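Long-range contacts in uncharacterized protein (Legionella longbeachae NSW150, PDB 4JZA), which probably hydrolyses the 3-phosphate of phosphatidylinositol 3-phosphate, acting as a Legionella phosphoinositide phosphatase in the lipid metabolism of pathogen-host interaction: residues A[46-51]-A[611-616]; A[521-526]-A[625-630]. One frame throughout, in Å; residues are numbered along the deposited sequence.

Contact 1. Residues A[46-51]-A[611-616]; sequences ARRVDS and QNAPGS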
# COMPACT_ATOMS: atom_id res chain seq x y z
N ALA A 46 -6.37 3.20 -17.74
CA ALA A 46 -6.99 1.89 -17.79
C ALA A 46 -6.29 0.90 -16.84
O ALA A 46 -6.94 0.03 -16.27
CB ALA A 46 -6.93 1.36 -19.21
N ARG A 47 -4.97 0.99 -16.68
CA ARG A 47 -4.28 0.02 -15.83
C ARG A 47 -4.72 0.22 -14.42
O ARG A 47 -4.96 -0.76 -13.74
CB ARG A 47 -2.74 0.04 -15.92
CG ARG A 47 -2.16 -0.41 -17.24
CD ARG A 47 -0.63 -0.32 -17.25
NE ARG A 47 -0.17 -1.67 -16.98
CZ ARG A 47 0.73 -2.04 -16.08
NH1 ARG A 47 1.44 -1.18 -15.34
NH2 ARG A 47 0.96 -3.32 -15.94
N ARG A 48 -4.87 1.47 -14.01
CA ARG A 48 -5.21 1.76 -12.60
C ARG A 48 -6.65 1.39 -12.31
O ARG A 48 -6.92 0.80 -11.27
CB ARG A 48 -5.00 3.22 -12.25
CG ARG A 48 -4.82 3.48 -10.77
CD ARG A 48 -3.37 3.54 -10.39
NE ARG A 48 -3.20 3.40 -8.97
CZ ARG A 48 -3.26 2.25 -8.33
NH1 ARG A 48 -3.43 1.14 -9.01
NH2 ARG A 48 -3.13 2.21 -7.01
N VAL A 49 -7.55 1.74 -13.21
CA VAL A 49 -8.91 1.30 -13.06
C VAL A 49 -8.95 -0.22 -12.91
O VAL A 49 -9.54 -0.74 -11.96
CB VAL A 49 -9.81 1.73 -14.24
CG1 VAL A 49 -11.17 1.06 -14.15
CG2 VAL A 49 -10.03 3.23 -14.22
N ASP A 50 -8.32 -0.92 -13.85
CA ASP A 50 -8.38 -2.37 -13.89
C ASP A 50 -7.80 -2.96 -12.63
O ASP A 50 -8.37 -3.85 -12.03
CB ASP A 50 -7.67 -2.88 -15.16
CG ASP A 50 -7.63 -4.42 -15.28
OD1 ASP A 50 -8.67 -5.11 -15.39
OD2 ASP A 50 -6.52 -4.96 -15.30
N SER A 51 -6.70 -2.44 -12.17
CA SER A 51 -6.07 -3.01 -10.98
C SER A 51 -6.92 -2.86 -9.72
O SER A 51 -6.90 -3.74 -8.87
CB SER A 51 -4.69 -2.39 -10.75
OG SER A 51 -3.95 -3.14 -9.82
N GLN A 611 4.69 -1.41 -11.89
CA GLN A 611 4.39 -2.75 -11.51
C GLN A 611 4.05 -2.89 -10.02
O GLN A 611 3.41 -3.85 -9.63
CB GLN A 611 5.56 -3.64 -11.83
CG GLN A 611 5.81 -3.82 -13.33
CD GLN A 611 7.09 -4.61 -13.59
OE1 GLN A 611 8.12 -4.43 -12.93
NE2 GLN A 611 7.02 -5.49 -14.52
N ASN A 612 4.52 -1.95 -9.21
CA ASN A 612 4.13 -1.84 -7.81
C ASN A 612 2.66 -1.48 -7.59
O ASN A 612 2.03 -1.99 -6.69
CB ASN A 612 5.04 -0.88 -7.06
CG ASN A 612 6.42 -1.45 -6.85
OD1 ASN A 612 6.67 -2.16 -5.89
ND2 ASN A 612 7.33 -1.13 -7.75
N ALA A 613 2.15 -0.57 -8.40
CA ALA A 613 0.72 -0.28 -8.45
C ALA A 613 0.33 0.07 -9.88
O ALA A 613 0.48 1.21 -10.29
CB ALA A 613 0.38 0.85 -7.52
N PRO A 614 -0.25 -0.96 -10.64
CA PRO A 614 -0.40 -0.61 -12.07
C PRO A 614 -1.24 0.62 -12.37
O PRO A 614 -2.27 0.85 -11.75
CB PRO A 614 -1.08 -1.84 -12.66
CG PRO A 614 -0.51 -2.95 -11.90
CD PRO A 614 -0.66 -2.45 -10.51
N GLY A 615 -0.79 1.39 -13.35
CA GLY A 615 -1.32 2.70 -13.67
C GLY A 615 -0.62 3.82 -12.94
O GLY A 615 -0.95 4.98 -13.08
N SER A 616 0.40 3.45 -12.19
CA SER A 616 1.15 4.39 -11.38
C SER A 616 2.51 4.58 -11.98
O SER A 616 3.50 4.77 -11.28
CB SER A 616 1.26 3.89 -9.95
OG SER A 616 0.04 4.06 -9.28
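Two guanidinium groups of helix 41-62 meet the type II turn A613-S616. The R47 guanidinium has P614 CB over one face, 3.7 Å above the plane and offset toward the rim; the two side chains cross at about a right angle. On the R48 guanidinium A613 CB likewise stands above one face near the rim, 3.8 Å from NH2. R48 CG is anti to the backbone N and the chain bends at chi2 (96°), which brings NH1 back over the turn to donate to P614 O at 3.0 Å. That bond is moderately bent, 138° at the hydrogen, and P614 O is tilted 29° out of the guanidinium plane. S51 OG touches P614 CD, 3.4 Å away. At G615, the positive phi and the nearness of R48 CB, 4.0 Å from G615 CA, both suit a residue without a side chain. E133 of helix 122-140 pairs with R48 NH1 and S51 OG, D653 O accepts from R48 NE, and E617 bridges to R47 NH1. The buried R48 charge is therefore probably offset by E133, while its N-H groups are shared among that carboxylate, D653 O and, through one bent bond, P614 O.

Contact 2. Residues A[521-526]-A[625-630]; sequences IFDYAG and YLPEDI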
# COMPACT_ATOMS: atom_id res chain seq x y z
N ILE A 521 24.89 30.60 -7.80
CA ILE A 521 24.13 29.48 -8.40
C ILE A 521 24.96 28.19 -8.42
O ILE A 521 26.11 28.19 -8.87
CB ILE A 521 23.63 29.78 -9.84
CG1 ILE A 521 24.53 30.78 -10.62
CG2 ILE A 521 22.19 30.29 -9.81
CD1 ILE A 521 25.92 30.29 -10.97
N PHE A 522 24.37 27.09 -7.96
CA PHE A 522 25.09 25.82 -7.84
C PHE A 522 24.15 24.62 -7.98
O PHE A 522 23.08 24.63 -7.41
CB PHE A 522 25.76 25.78 -6.48
CG PHE A 522 26.68 24.61 -6.29
CD1 PHE A 522 27.94 24.59 -6.90
CD2 PHE A 522 26.30 23.54 -5.49
CE1 PHE A 522 28.79 23.52 -6.74
CE2 PHE A 522 27.16 22.47 -5.29
CZ PHE A 522 28.41 22.46 -5.92
N ASP A 523 24.54 23.60 -8.72
CA ASP A 523 23.64 22.48 -9.05
C ASP A 523 23.71 21.38 -8.00
O ASP A 523 24.30 20.36 -8.23
CB ASP A 523 23.98 21.94 -10.45
CG ASP A 523 23.13 20.74 -10.88
OD1 ASP A 523 22.01 20.54 -10.34
OD2 ASP A 523 23.61 20.01 -11.80
N TYR A 524 23.08 21.59 -6.85
CA TYR A 524 23.17 20.64 -5.73
C TYR A 524 22.53 19.30 -6.08
O TYR A 524 22.96 18.28 -5.59
CB TYR A 524 22.46 21.17 -4.49
CG TYR A 524 23.19 22.23 -3.74
CD1 TYR A 524 24.24 21.90 -2.88
CD2 TYR A 524 22.84 23.55 -3.87
CE1 TYR A 524 24.92 22.87 -2.19
CE2 TYR A 524 23.53 24.53 -3.19
CZ TYR A 524 24.55 24.18 -2.35
OH TYR A 524 25.22 25.18 -1.70
N ALA A 525 21.47 19.34 -6.88
CA ALA A 525 20.81 18.12 -7.31
C ALA A 525 21.81 17.29 -8.11
O ALA A 525 21.97 16.10 -7.88
CB ALA A 525 19.56 18.43 -8.14
N GLY A 526 22.48 17.92 -9.04
CA GLY A 526 23.44 17.20 -9.85
C GLY A 526 24.60 16.68 -9.05
O GLY A 526 25.14 15.58 -9.33
N TYR A 625 14.66 16.50 -8.10
CA TYR A 625 15.85 15.60 -8.06
C TYR A 625 16.77 15.74 -9.29
O TYR A 625 17.98 15.35 -9.25
CB TYR A 625 15.40 14.13 -7.91
CG TYR A 625 14.72 13.87 -6.61
CD1 TYR A 625 15.40 14.06 -5.42
CD2 TYR A 625 13.38 13.46 -6.54
CE1 TYR A 625 14.79 13.87 -4.20
CE2 TYR A 625 12.75 13.23 -5.30
CZ TYR A 625 13.47 13.45 -4.12
OH TYR A 625 12.95 13.26 -2.85
N LEU A 626 16.19 16.25 -10.39
CA LEU A 626 16.93 16.38 -11.64
C LEU A 626 17.51 17.75 -11.65
O LEU A 626 16.91 18.67 -11.17
CB LEU A 626 16.02 16.22 -12.85
CG LEU A 626 15.47 14.82 -13.19
CD1 LEU A 626 14.45 14.89 -14.32
CD2 LEU A 626 16.59 13.88 -13.58
N PRO A 627 18.68 17.89 -12.22
CA PRO A 627 19.30 19.17 -12.55
C PRO A 627 18.50 19.96 -13.59
O PRO A 627 17.84 19.38 -14.43
CB PRO A 627 20.63 18.73 -13.17
CG PRO A 627 20.95 17.42 -12.50
CD PRO A 627 19.63 16.76 -12.29
N GLU A 628 18.59 21.28 -13.56
CA GLU A 628 17.76 22.09 -14.43
C GLU A 628 17.88 21.76 -15.92
O GLU A 628 16.88 21.71 -16.62
CB GLU A 628 17.93 23.61 -14.16
CG GLU A 628 16.81 24.20 -13.31
CD GLU A 628 15.44 23.92 -13.94
OE1 GLU A 628 15.23 24.43 -15.08
OE2 GLU A 628 14.60 23.16 -13.32
N ASP A 629 19.09 21.54 -16.42
CA ASP A 629 19.26 21.36 -17.87
C ASP A 629 18.69 20.04 -18.40
O ASP A 629 18.19 20.00 -19.53
CB ASP A 629 20.69 21.57 -18.36
CG ASP A 629 21.75 20.80 -17.55
OD1 ASP A 629 21.34 20.17 -16.55
OD2 ASP A 629 22.99 20.85 -17.90
N ILE A 630 18.70 19.00 -17.58
CA ILE A 630 18.07 17.72 -17.93
C ILE A 630 16.54 17.80 -17.92
O ILE A 630 15.85 17.37 -18.83
CB ILE A 630 18.50 16.61 -16.97
CG1 ILE A 630 20.02 16.37 -17.10
CG2 ILE A 630 17.76 15.32 -17.26
CD1 ILE A 630 20.64 15.56 -15.98
O HOH W 1 19.33 14.78 -6.97
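The N-terminus of helix 524-542, capped by D523, packs on the linker that leads from helix 622-625 into helix 628-637, where P627 occupies the N-cap position; two helix starts thus meet at this buried contact. D523 OD1 accepts from G526 N at 3.0 Å with 155° at the hydrogen, the amide coming from above the carboxylate plane, 62° out of it. A chi1 of 178° swings the D523 carboxylate away from its own amide nitrogen to the P627 ring, OD2 lying 3.5 Å from P627 CB. P627 CG rests 3.6 Å from G526 CA, so P627 packs against both the D523 cap and the first turn of helix 524-542. Further along, A525 CB lies 3.6 Å from Y625 O. A water donates to A525 O at 3.1 Å and to Y625 O at 2.7 Å, joining the two carbonyls where no direct hydrogen bond crosses. Y625 packs on R556 and I559 of helix 556-574, R556 probably being the arginine of a CX5R phosphatase motif. R589 touches P627 and forms a salt bridge with D629. The chemistry across the contact is therefore van der Waals contact plus one water bridge, while the capping bond of D523 probably gains from the helix dipole.

Contacts 1 and 2 are separate sites, their centres 31 Å apart and their nearest atoms about 14 Å apart. Along the chain their segments alternate in the order 46-51, 521-526, 611-616, 625-630, and the second segments follow each other after only eight intervening residues. The run from helix 604-612 to helix 628-637 therefore meets first the N-terminal helix 41-62 and then the start of helix 524-542. The centre of contact 1 lies about 13 Å, that of contact 2 about 31 Å, from the centre of the chain. Contact 2 probably borders the phosphate-binding P-loop through Y625 and R556; no such link is apparent for contact 1, and neither has a demonstrated catalytic role.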